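Local structure of putative decarboxylase involved in desferrioxamine biosynthesis (Erwinia amylovora, 5O5C) at residues V209-S212 against K213-F217; Y242-V246 against D247-Q251; E252-R255 against C256-Q259; E286-H290 against H291-M295. The protein is a pyridoxal-phosphate-dependent group II decarboxylase that probably acts on lysine in desferrioxamine E biosynthesis of the fire blight pathogen. All coordinates share one frame; numbering follows the deposited sequence.

Interaction 1 (V209-S212 against K213-F217). With PLP (pyridoxal-5'-phosphate), chain H.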
loop_
_atom_site.group_PDB
_atom_site.type_symbol
_atom_site.label_atom_id
_atom_site.label_comp_id
_atom_site.label_asym_id
_atom_site.label_seq_id
_atom_site.Cartn_x
_atom_site.Cartn_y
_atom_site.Cartn_z
ATOM N N VAL B 209 -11.740 0.923 23.410
ATOM C CA VAL B 209 -11.113 2.095 22.768
ATOM C C VAL B 209 -12.133 3.206 22.614
ATOM O O VAL B 209 -13.268 2.964 22.267
ATOM C CB VAL B 209 -10.541 1.739 21.390
ATOM C CG1 VAL B 209 -10.065 2.966 20.621
ATOM C CG2 VAL B 209 -9.421 0.696 21.561
ATOM N N PHE B 210 -11.712 4.436 22.850
ATOM C CA PHE B 210 -12.620 5.574 22.790
ATOM C C PHE B 210 -12.264 6.425 21.585
ATOM O O PHE B 210 -11.097 6.770 21.378
ATOM C CB PHE B 210 -12.547 6.411 24.064
ATOM C CG PHE B 210 -12.827 5.637 25.297
ATOM C CD1 PHE B 210 -11.806 4.968 25.938
ATOM C CD2 PHE B 210 -14.108 5.557 25.818
ATOM C CE1 PHE B 210 -12.051 4.220 27.065
ATOM C CE2 PHE B 210 -14.357 4.821 26.964
ATOM C CZ PHE B 210 -13.321 4.154 27.595
ATOM N N THR B 211 -13.284 6.779 20.813
ATOM C CA THR B 211 -13.129 7.713 19.704
ATOM C C THR B 211 -14.331 8.584 19.573
ATOM O O THR B 211 -15.419 8.221 20.013
ATOM C CB THR B 211 -13.013 7.039 18.319
ATOM O OG1 THR B 211 -14.098 6.139 18.103
ATOM C CG2 THR B 211 -11.792 6.328 18.193
ATOM N N SER B 212 -14.138 9.714 18.913
ATOM C CA SER B 212 -15.244 10.604 18.566
ATOM C C SER B 212 -16.177 9.912 17.560
ATOM O O SER B 212 -15.735 9.188 16.669
ATOM C CB SER B 212 -14.692 11.914 17.967
ATOM O OG SER B 212 -15.709 12.873 17.760
ATOM N N LYS B 213 -17.476 10.121 17.711
ATOM C CA LYS B 213 -18.449 9.739 16.676
ATOM C C LYS B 213 -18.093 10.281 15.277
ATOM O O LYS B 213 -18.518 9.712 14.306
ATOM C CB LYS B 213 -19.852 10.247 17.054
ATOM C CG LYS B 213 -20.486 9.541 18.222
ATOM C CD LYS B 213 -21.726 10.281 18.740
ATOM C CE LYS B 213 -22.488 9.376 19.707
ATOM N NZ LYS B 213 -23.769 9.949 20.185
ATOM N N LEU B 214 -17.303 11.363 15.182
ATOM C CA LEU B 214 -16.805 11.879 13.907
ATOM C C LEU B 214 -15.422 11.421 13.483
ATOM O O LEU B 214 -14.819 12.045 12.567
ATOM C CB LEU B 214 -16.852 13.412 13.918
ATOM C CG LEU B 214 -18.173 14.062 14.292
ATOM C CD1 LEU B 214 -18.023 15.566 14.371
ATOM C CD2 LEU B 214 -19.249 13.763 13.280
ATOM N N SER B 215 -14.904 10.391 14.162
ATOM C CA SER B 215 -13.678 9.657 13.829
ATOM C C SER B 215 -13.812 9.002 12.514
ATOM O O SER B 215 -14.900 8.632 12.114
ATOM C CB SER B 215 -13.432 8.475 14.785
ATOM O OG SER B 215 -13.344 8.916 16.100
ATOM N N HIS B 216 -12.676 8.755 11.876
ATOM C CA HIS B 216 -12.695 8.031 10.607
ATOM C C HIS B 216 -13.053 6.532 10.863
ATOM O O HIS B 216 -12.648 5.976 11.866
ATOM C CB HIS B 216 -11.346 8.178 9.934
ATOM C CG HIS B 216 -11.323 7.626 8.537
ATOM N ND1 HIS B 216 -10.936 6.334 8.258
ATOM C CD2 HIS B 216 -11.655 8.187 7.354
ATOM C CE1 HIS B 216 -11.079 6.104 6.957
ATOM N NE2 HIS B 216 -11.478 7.228 6.386
ATOM N N PHE B 217 -13.781 5.888 9.949
ATOM C CA PHE B 217 -14.242 4.504 10.123
ATOM C C PHE B 217 -13.134 3.432 10.133
ATOM O O PHE B 217 -13.356 2.348 10.647
ATOM C CB PHE B 217 -15.317 4.102 9.103
ATOM C CG PHE B 217 -16.200 2.935 9.576
ATOM C CD1 PHE B 217 -16.968 3.043 10.736
ATOM C CD2 PHE B 217 -16.255 1.719 8.868
ATOM C CE1 PHE B 217 -17.770 1.981 11.172
ATOM C CE2 PHE B 217 -17.053 0.661 9.303
ATOM C CZ PHE B 217 -17.815 0.798 10.455
HETATM N N1 PLP H . -7.985 9.234 9.138
HETATM C C2 PLP H . -8.568 10.389 8.757
HETATM C C2A PLP H . -8.745 11.513 9.734
HETATM C C3 PLP H . -9.011 10.532 7.363
HETATM O O3 PLP H . -9.612 11.683 6.913
HETATM C C4 PLP H . -8.764 9.367 6.479
HETATM C C4A PLP H . -9.228 9.360 5.075
HETATM C C5 PLP H . -8.122 8.165 7.015
HETATM C C6 PLP H . -7.785 8.161 8.354
HETATM C C5A PLP H . -7.885 6.973 6.117
HETATM O O4P PLP H . -6.830 7.407 5.243
HETATM P P PLP H . -6.292 6.653 3.921
HETATM O O1P PLP H . -7.376 6.852 2.910
HETATM O O2P PLP H . -5.062 7.435 3.536
HETATM O O3P PLP H . -6.020 5.218 4.205
#
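Lys213 is the second residue of a tight turn that follows strand 207-212, its CB resting 3.7 Å from Ser212 C while the extended chain beyond leads off toward Pro235. Leu214 comes next, and Leu214 N gives a weak hydrogen bond to Ser212 OG at 3.4 Å. The hydroxyl can take this part because OG stands anti to its own backbone N and beside the carbonyl carbon (chi1 -173°), close to the start of the turn. The side chain of Leu214 packs against Tyr238, Tyr242 and Phe275.

Ser215 closes a type I beta turn that begins at Ser212, with Ser215 N bonded to Ser212 O at 2.9 Å from above the carbonyl plane. This turn ends a strand of the central mixed sheet, in the fold type I architecture of aspartate aminotransferase relatives, and directs the chain into the cofactor site. Ser215 OG also bends back to Ser212 O and to Thr211 CB, but both approaches are so short that their exact geometry is doubtful.

His216 then sets one ring face against the pyridine ring of PLP, with PLP C5 3.4 Å above the plane over the imidazole centre and His216 CD2 3.2 Å from PLP C4. Its ND1 is hydrogen-bonded to Ser218 OG, which would restrain the ring's rotation, while Thr379 of the second subunit packs on this histidine.

Interaction 2 (Y242-V246 against D247-Q251)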
loop_
_atom_site.group_PDB
_atom_site.type_symbol
_atom_site.label_atom_id
_atom_site.label_comp_id
_atom_site.label_asym_id
_atom_site.label_seq_id
_atom_site.Cartn_x
_atom_site.Cartn_y
_atom_site.Cartn_z
ATOM N N TYR B 242 -18.047 20.469 16.993
ATOM C CA TYR B 242 -17.774 19.163 16.432
ATOM C C TYR B 242 -16.418 18.519 16.821
ATOM O O TYR B 242 -15.922 17.626 16.117
ATOM C CB TYR B 242 -17.944 19.242 14.915
ATOM C CG TYR B 242 -19.359 19.630 14.535
ATOM C CD1 TYR B 242 -20.387 18.671 14.536
ATOM C CD2 TYR B 242 -19.688 20.952 14.269
ATOM C CE1 TYR B 242 -21.691 19.006 14.240
ATOM C CE2 TYR B 242 -21.006 21.307 13.954
ATOM C CZ TYR B 242 -22.004 20.329 13.948
ATOM O OH TYR B 242 -23.278 20.674 13.587
ATOM N N ARG B 243 -15.849 19.013 17.917
ATOM C CA ARG B 243 -14.711 18.434 18.612
ATOM C C ARG B 243 -15.187 17.491 19.668
ATOM O O ARG B 243 -16.208 17.772 20.325
ATOM C CB ARG B 243 -13.904 19.502 19.342
ATOM C CG ARG B 243 -13.415 20.623 18.469
ATOM C CD ARG B 243 -12.671 21.671 19.283
ATOM N NE ARG B 243 -12.272 22.776 18.439
ATOM C CZ ARG B 243 -11.919 23.994 18.852
ATOM N NH1 ARG B 243 -11.905 24.324 20.146
ATOM N NH2 ARG B 243 -11.600 24.908 17.953
ATOM N N MET B 244 -14.454 16.390 19.848
ATOM C CA MET B 244 -14.735 15.467 20.904
ATOM C C MET B 244 -14.832 16.146 22.285
ATOM O O MET B 244 -13.963 16.885 22.703
ATOM C CB MET B 244 -13.680 14.363 20.956
ATOM C CG MET B 244 -13.888 13.382 22.095
ATOM S SD MET B 244 -12.501 12.278 22.267
ATOM C CE MET B 244 -13.022 11.350 23.641
ATOM N N ASP B 245 -15.887 15.829 23.015
ATOM C CA ASP B 245 -16.123 16.435 24.329
ATOM C C ASP B 245 -15.465 15.649 25.446
ATOM O O ASP B 245 -15.862 14.541 25.731
ATOM C CB ASP B 245 -17.614 16.502 24.556
ATOM C CG ASP B 245 -17.981 17.205 25.851
ATOM O OD1 ASP B 245 -17.149 17.312 26.786
ATOM O OD2 ASP B 245 -19.130 17.623 25.921
ATOM N N VAL B 246 -14.492 16.241 26.108
ATOM C CA VAL B 246 -13.676 15.525 27.090
ATOM C C VAL B 246 -14.436 15.158 28.354
ATOM O O VAL B 246 -14.135 14.151 28.954
ATOM C CB VAL B 246 -12.385 16.273 27.464
ATOM C CG1 VAL B 246 -11.634 16.683 26.213
ATOM C CG2 VAL B 246 -12.665 17.513 28.322
ATOM N N ASP B 247 -15.405 16.000 28.743
ATOM C CA ASP B 247 -16.409 15.656 29.793
ATOM C C ASP B 247 -17.126 14.368 29.434
ATOM O O ASP B 247 -17.309 13.486 30.312
ATOM C CB ASP B 247 -17.464 16.767 30.005
ATOM C CG ASP B 247 -16.877 18.073 30.565
ATOM O OD1 ASP B 247 -15.764 18.076 31.146
ATOM O OD2 ASP B 247 -17.550 19.111 30.421
ATOM N N CYS B 248 -17.538 14.249 28.162
ATOM C CA CYS B 248 -18.225 13.041 27.731
ATOM C C CYS B 248 -17.265 11.840 27.711
ATOM O O CYS B 248 -17.709 10.720 27.908
ATOM C CB CYS B 248 -18.860 13.201 26.349
ATOM S SG CYS B 248 -20.144 14.470 26.238
ATOM N N LEU B 249 -15.980 12.072 27.393
ATOM C CA LEU B 249 -14.952 10.994 27.416
ATOM C C LEU B 249 -14.816 10.474 28.842
ATOM O O LEU B 249 -14.842 9.256 29.066
ATOM C CB LEU B 249 -13.599 11.502 26.968
ATOM C CG LEU B 249 -12.388 10.530 26.977
ATOM C CD1 LEU B 249 -12.675 9.254 26.185
ATOM C CD2 LEU B 249 -11.057 11.143 26.522
ATOM N N LYS B 250 -14.673 11.421 29.786
ATOM C CA LYS B 250 -14.540 11.128 31.237
ATOM C C LYS B 250 -15.705 10.211 31.605
ATOM O O LYS B 250 -15.515 9.048 32.028
ATOM C CB LYS B 250 -14.526 12.467 32.033
ATOM C CG LYS B 250 -13.980 12.436 33.460
ATOM C CD LYS B 250 -13.560 13.838 33.954
ATOM C CE LYS B 250 -14.722 14.843 33.946
ATOM N NZ LYS B 250 -14.386 16.153 34.586
ATOM N N GLN B 251 -16.908 10.670 31.293
ATOM C CA GLN B 251 -18.138 9.887 31.520
ATOM C C GLN B 251 -18.109 8.499 30.886
ATOM O O GLN B 251 -18.545 7.498 31.482
ATOM C CB GLN B 251 -19.364 10.675 31.017
ATOM C CG GLN B 251 -19.685 11.874 31.889
ATOM C CD GLN B 251 -20.188 11.465 33.272
ATOM O OE1 GLN B 251 -19.420 11.400 34.239
ATOM N NE2 GLN B 251 -21.464 11.149 33.356
#
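Val246 O receives the shortest well-formed polar bond here, from Lys250 N at 2.9 Å, nearly straight with an N-H...O angle of 165°. One residue earlier the same ladder starts with Leu249 N on Asp245 O at 3.0 Å, and together the two bonds build the first turn of helix 246-258.

Asp245 occupies the N-cap. Its carboxylate is brought round to the helix start because CG lies anti to the backbone N (chi1 -176°), and OD1 accepts from Cys248 N in a weak capping bond of 3.4 Å. OD1 also lies 2.9 Å from Asp247 N, so it faces the amides at the beginning of the helix. The other oxygen, OD2, approaches Cys248 SG at 3.3 Å.

On the buried side, Met244 stretches out fully and drives its terminal methyl into Leu249: Met244 CE sits 3.3 Å from Leu249 CD1, tighter than usual for carbon atoms, and it also touches CB, CG and CD2 of the leucine. Val236 and Ile284 line the same apolar patch, which ties the helix start to strand 233-236 and helix 281-290.

The carboxylate of Asp247 stands with OD2 4.1 Å from Asp245 OD1, the two planes turned 52° apart. Such like charges should repel mildly, yet both acids sit at a helix N-terminus, whose amides and dipole would probably stabilise their ionised forms and offset that cost.

Interaction 3 (E252-R255 against C256-Q259)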
loop_
_atom_site.group_PDB
_atom_site.type_symbol
_atom_site.label_atom_id
_atom_site.label_comp_id
_atom_site.label_asym_id
_atom_site.label_seq_id
_atom_site.Cartn_x
_atom_site.Cartn_y
_atom_site.Cartn_z
ATOM N N GLU B 252 -17.603 8.421 29.664
ATOM C CA GLU B 252 -17.498 7.095 29.002
ATOM C C GLU B 252 -16.509 6.174 29.653
ATOM O O GLU B 252 -16.769 4.993 29.777
ATOM C CB GLU B 252 -17.185 7.217 27.519
ATOM C CG GLU B 252 -18.368 6.884 26.635
ATOM C CD GLU B 252 -19.327 8.010 26.477
ATOM O OE1 GLU B 252 -18.936 9.139 26.848
ATOM O OE2 GLU B 252 -20.439 7.775 25.945
ATOM N N VAL B 253 -15.360 6.708 30.046
ATOM C CA VAL B 253 -14.337 5.917 30.697
ATOM C C VAL B 253 -14.845 5.362 32.037
ATOM O O VAL B 253 -14.567 4.201 32.356
ATOM C CB VAL B 253 -13.034 6.722 30.880
ATOM C CG1 VAL B 253 -12.069 6.010 31.812
ATOM C CG2 VAL B 253 -12.367 6.970 29.528
ATOM N N GLN B 254 -15.588 6.196 32.785
ATOM C CA GLN B 254 -16.156 5.850 34.095
ATOM C C GLN B 254 -17.333 4.862 33.993
ATOM O O GLN B 254 -17.451 3.956 34.838
ATOM C CB GLN B 254 -16.665 7.106 34.831
ATOM C CG GLN B 254 -15.665 8.225 35.087
ATOM C CD GLN B 254 -14.402 7.763 35.772
ATOM O OE1 GLN B 254 -14.455 7.161 36.842
ATOM N NE2 GLN B 254 -13.250 8.046 35.158
ATOM N N ARG B 255 -18.209 5.042 33.001
ATOM C CA ARG B 255 -19.273 4.042 32.737
ATOM C C ARG B 255 -18.671 2.712 32.351
ATOM O O ARG B 255 -19.169 1.657 32.725
ATOM C CB ARG B 255 -20.228 4.467 31.625
ATOM C CG ARG B 255 -21.469 5.176 32.123
ATOM C CD ARG B 255 -22.203 5.882 30.985
ATOM N NE ARG B 255 -22.925 7.076 31.434
ATOM C CZ ARG B 255 -23.662 7.865 30.647
ATOM N NH1 ARG B 255 -23.804 7.608 29.344
ATOM N NH2 ARG B 255 -24.276 8.920 31.173
ATOM N N CYS B 256 -17.603 2.783 31.563
ATOM C CA CYS B 256 -16.874 1.601 31.158
ATOM C C CYS B 256 -16.259 0.912 32.393
ATOM O O CYS B 256 -16.356 -0.318 32.545
ATOM C CB CYS B 256 -15.856 2.003 30.080
ATOM S SG CYS B 256 -14.528 0.863 29.736
ATOM N N LEU B 257 -15.700 1.694 33.310
ATOM C CA LEU B 257 -15.111 1.113 34.537
ATOM C C LEU B 257 -16.156 0.527 35.518
ATOM O O LEU B 257 -15.809 -0.344 36.328
ATOM C CB LEU B 257 -14.221 2.114 35.278
ATOM C CG LEU B 257 -12.823 2.490 34.732
ATOM C CD1 LEU B 257 -12.290 3.664 35.535
ATOM C CD2 LEU B 257 -11.813 1.333 34.728
ATOM N N GLN B 258 -17.405 0.996 35.443
ATOM C CA GLN B 258 -18.486 0.473 36.286
ATOM C C GLN B 258 -19.159 -0.755 35.654
ATOM O O GLN B 258 -19.938 -1.423 36.296
ATOM C CB GLN B 258 -19.531 1.559 36.591
ATOM C CG GLN B 258 -18.984 2.824 37.266
ATOM C CD GLN B 258 -18.931 2.785 38.791
ATOM O OE1 GLN B 258 -17.942 3.216 39.397
ATOM N NE2 GLN B 258 -20.007 2.310 39.423
ATOM N N GLN B 259 -18.879 -1.041 34.388
ATOM C CA GLN B 259 -19.340 -2.277 33.767
ATOM C C GLN B 259 -18.305 -3.428 33.945
ATOM O O GLN B 259 -18.543 -4.547 33.514
ATOM C CB GLN B 259 -19.670 -1.998 32.290
ATOM C CG GLN B 259 -20.856 -1.060 32.118
ATOM C CD GLN B 259 -21.017 -0.420 30.724
ATOM O OE1 GLN B 259 -20.085 -0.358 29.906
ATOM N NE2 GLN B 259 -22.217 0.084 30.465
#
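Gln259 folds back along Arg255, and nearly its whole side chain runs past a single carbonyl oxygen. CB starts 3.7 Å from Arg255 O, CG closes in to 3.3 Å of that oxygen, and CD remains beside it. OE1 then passes 3.6 Å from Arg255 O, a meeting of two acceptors that can make no bond between them, and NE2 at the tip has drawn slightly further off. The path follows from CG lying beside the backbone N (chi1 -66°) with the chain extended beyond it, so that the amide is carried back along the helix instead of away from it.

The carbonyl it passes is weakly held. Gln258 N and Gln259 N both donate to Arg255 O in weak, bent bonds. This is where helix 246-258 runs out, and the change can be followed residue by residue: Cys256 N to Glu252 O at 3.0 Å and Leu257 N to Val253 O at 2.9 Å are sound i to i+4 bonds, whereas Gln258 N to Gln254 O is already weak. The helix lies against the central sheet of the large domain, with Val253 and Cys256 packing on Phe210 of strand 207-212.

Side chains follow the same ladder. Gln258 presses its CG to 3.1 Å from Gln254 O before bending at chi2. Leu257 brings its CG close to Val253 O, and its CD1 makes a loose apolar contact with Val253 CG1 at 4.4 Å, beside Pro263 and His291. Cys256 CB lies 3.1 Å from Glu252 O.

Interaction 4 (E286-H290 against H291-M295)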
loop_
_atom_site.group_PDB
_atom_site.type_symbol
_atom_site.label_atom_id
_atom_site.label_comp_id
_atom_site.label_asym_id
_atom_site.label_seq_id
_atom_site.Cartn_x
_atom_site.Cartn_y
_atom_site.Cartn_z
ATOM N N GLU B 286 -4.085 14.136 29.138
ATOM C CA GLU B 286 -4.183 14.084 30.620
ATOM C C GLU B 286 -5.118 12.915 31.083
ATOM O O GLU B 286 -4.774 12.108 31.966
ATOM C CB GLU B 286 -4.673 15.423 31.210
ATOM C CG GLU B 286 -4.343 16.678 30.389
ATOM C CD GLU B 286 -4.406 17.985 31.167
ATOM O OE1 GLU B 286 -5.153 18.052 32.179
ATOM O OE2 GLU B 286 -3.724 18.950 30.745
ATOM N N LEU B 287 -6.272 12.785 30.447
ATOM C CA LEU B 287 -7.146 11.675 30.769
ATOM C C LEU B 287 -6.428 10.345 30.502
ATOM O O LEU B 287 -6.435 9.433 31.349
ATOM C CB LEU B 287 -8.465 11.773 29.985
ATOM C CG LEU B 287 -9.625 10.941 30.539
ATOM C CD1 LEU B 287 -10.968 11.628 30.380
ATOM C CD2 LEU B 287 -9.685 9.548 29.948
ATOM N N CYS B 288 -5.821 10.241 29.324
ATOM C CA CYS B 288 -5.090 9.050 28.984
ATOM C C CYS B 288 -4.035 8.659 30.025
ATOM O O CYS B 288 -4.061 7.561 30.503
ATOM C CB CYS B 288 -4.454 9.168 27.623
ATOM S SG CYS B 288 -5.686 8.960 26.338
ATOM N N LYS B 289 -3.139 9.567 30.382
ATOM C CA LYS B 289 -2.092 9.243 31.348
ATOM C C LYS B 289 -2.684 8.817 32.710
ATOM O O LYS B 289 -2.254 7.810 33.312
ATOM C CB LYS B 289 -1.124 10.410 31.480
ATOM C CG LYS B 289 -0.366 10.689 30.188
ATOM C CD LYS B 289 0.836 11.598 30.335
ATOM C CE LYS B 289 1.751 11.480 29.124
ATOM N NZ LYS B 289 2.540 10.196 29.036
ATOM N N HIS B 290 -3.704 9.546 33.162
ATOM C CA HIS B 290 -4.384 9.213 34.395
ATOM C C HIS B 290 -4.892 7.769 34.405
ATOM O O HIS B 290 -4.830 7.114 35.434
ATOM C CB HIS B 290 -5.529 10.190 34.692
ATOM C CG HIS B 290 -6.060 10.076 36.085
ATOM N ND1 HIS B 290 -7.355 10.408 36.418
ATOM C CD2 HIS B 290 -5.475 9.653 37.230
ATOM C CE1 HIS B 290 -7.537 10.216 37.710
ATOM N NE2 HIS B 290 -6.419 9.741 38.222
ATOM N N HIS B 291 -5.348 7.261 33.269
ATOM C CA HIS B 291 -5.887 5.881 33.214
ATOM C C HIS B 291 -4.944 4.907 32.492
ATOM O O HIS B 291 -5.399 3.868 32.015
ATOM C CB HIS B 291 -7.214 5.879 32.481
ATOM C CG HIS B 291 -8.330 6.531 33.224
ATOM N ND1 HIS B 291 -9.075 5.864 34.170
ATOM C CD2 HIS B 291 -8.888 7.759 33.098
ATOM C CE1 HIS B 291 -10.027 6.667 34.617
ATOM N NE2 HIS B 291 -9.948 7.815 33.967
ATOM N N GLY B 292 -3.668 5.260 32.370
ATOM C CA GLY B 292 -2.658 4.448 31.619
ATOM C C GLY B 292 -2.912 4.142 30.143
ATOM O O GLY B 292 -2.392 3.145 29.587
ATOM N N MET B 293 -3.717 4.964 29.496
ATOM C CA MET B 293 -4.182 4.643 28.131
ATOM C C MET B 293 -3.249 5.116 27.035
ATOM O O MET B 293 -2.542 6.067 27.208
ATOM C CB MET B 293 -5.574 5.217 27.884
ATOM C CG MET B 293 -6.632 4.479 28.669
ATOM S SD MET B 293 -8.245 4.851 28.045
ATOM C CE MET B 293 -8.506 6.543 28.588
ATOM N N TRP B 294 -3.299 4.437 25.891
ATOM C CA TRP B 294 -2.531 4.790 24.723
ATOM C C TRP B 294 -3.263 5.981 24.095
ATOM O O TRP B 294 -4.480 5.927 23.953
ATOM C CB TRP B 294 -2.493 3.611 23.742
ATOM C CG TRP B 294 -1.716 3.839 22.490
ATOM C CD1 TRP B 294 -2.064 4.623 21.402
ATOM C CD2 TRP B 294 -0.438 3.313 22.197
ATOM N NE1 TRP B 294 -1.065 4.583 20.447
ATOM C CE2 TRP B 294 -0.069 3.774 20.906
ATOM C CE3 TRP B 294 0.419 2.457 22.880
ATOM C CZ2 TRP B 294 1.120 3.401 20.296
ATOM C CZ3 TRP B 294 1.562 2.115 22.302
ATOM C CH2 TRP B 294 1.926 2.591 21.009
ATOM N N MET B 295 -2.521 7.036 23.765
ATOM C CA MET B 295 -3.051 8.129 22.971
ATOM C C MET B 295 -2.577 8.034 21.536
ATOM O O MET B 295 -1.370 8.111 21.217
ATOM C CB MET B 295 -2.698 9.491 23.535
ATOM C CG MET B 295 -3.623 10.597 23.057
ATOM S SD MET B 295 -2.912 12.218 23.370
ATOM C CE MET B 295 -4.071 13.291 22.546
#
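The imidazole of His290 turns an edge toward the face of its neighbour His291, an edge-to-face pair with centroids 5.3 Å apart and planes inclined at 50°. At its own edge, close to the ring plane, the His291 ring meets Leu287 O, which lies 3.4 Å from His291 CD2. The same CD2 touches the methyl CD2 of Leu287 at 3.7 Å, and beyond the two segments Val253 and Gln254 pack on the histidine.

Leu287 reaches further with that methyl, which meets Met293 CE at 3.5 Å. The thioether can curl back to it because the methionine chain bends at its last torsion (chi3 -72°). Buried beneath, Cys288 SG lies 4.1 Å from both Met293 CB and Met295 CB, where the helix end packs on the chain entering strand 294-299, with Val266 alongside.

Several backbone amides share the last carbonyls of the helix. His291 N donates to Leu287 O and, weakly, to Cys288 O. Cys288 O also takes Met293 N at 2.8 Å, while Lys289 O receives Gly292 N at 3.1 Å. Gly292, with a positive phi of 58°, is the C-prime residue. The 6→1 bond and the 5→2 bond within it are the signature of a Schellman motif, here ending helix 281-290 and releasing the chain into strand 294-299 within a beta-alpha-beta crossover of the large domain.

Overall arrangement
The four contacts follow one another along the chain in the order 1, 2, 3, 4, all within the decarboxylase domain and on the same side of the chain's centre. Interaction 1 ends strand 207-212, interactions 2 and 3 mark the beginning and end of helix 246-258, about 14 Å apart between centres, and interaction 4 leads from helix 281-290 into strand 294-299. Phe210 of the first strand packs on Leu249, Val253 and Met293, so it joins interaction 1 to the other three, while Leu287 and His291 connect the two helices. Only interaction 1 reaches the cofactor; the others lie in helices packed on the central sheet and, for interaction 4, in the link back into it.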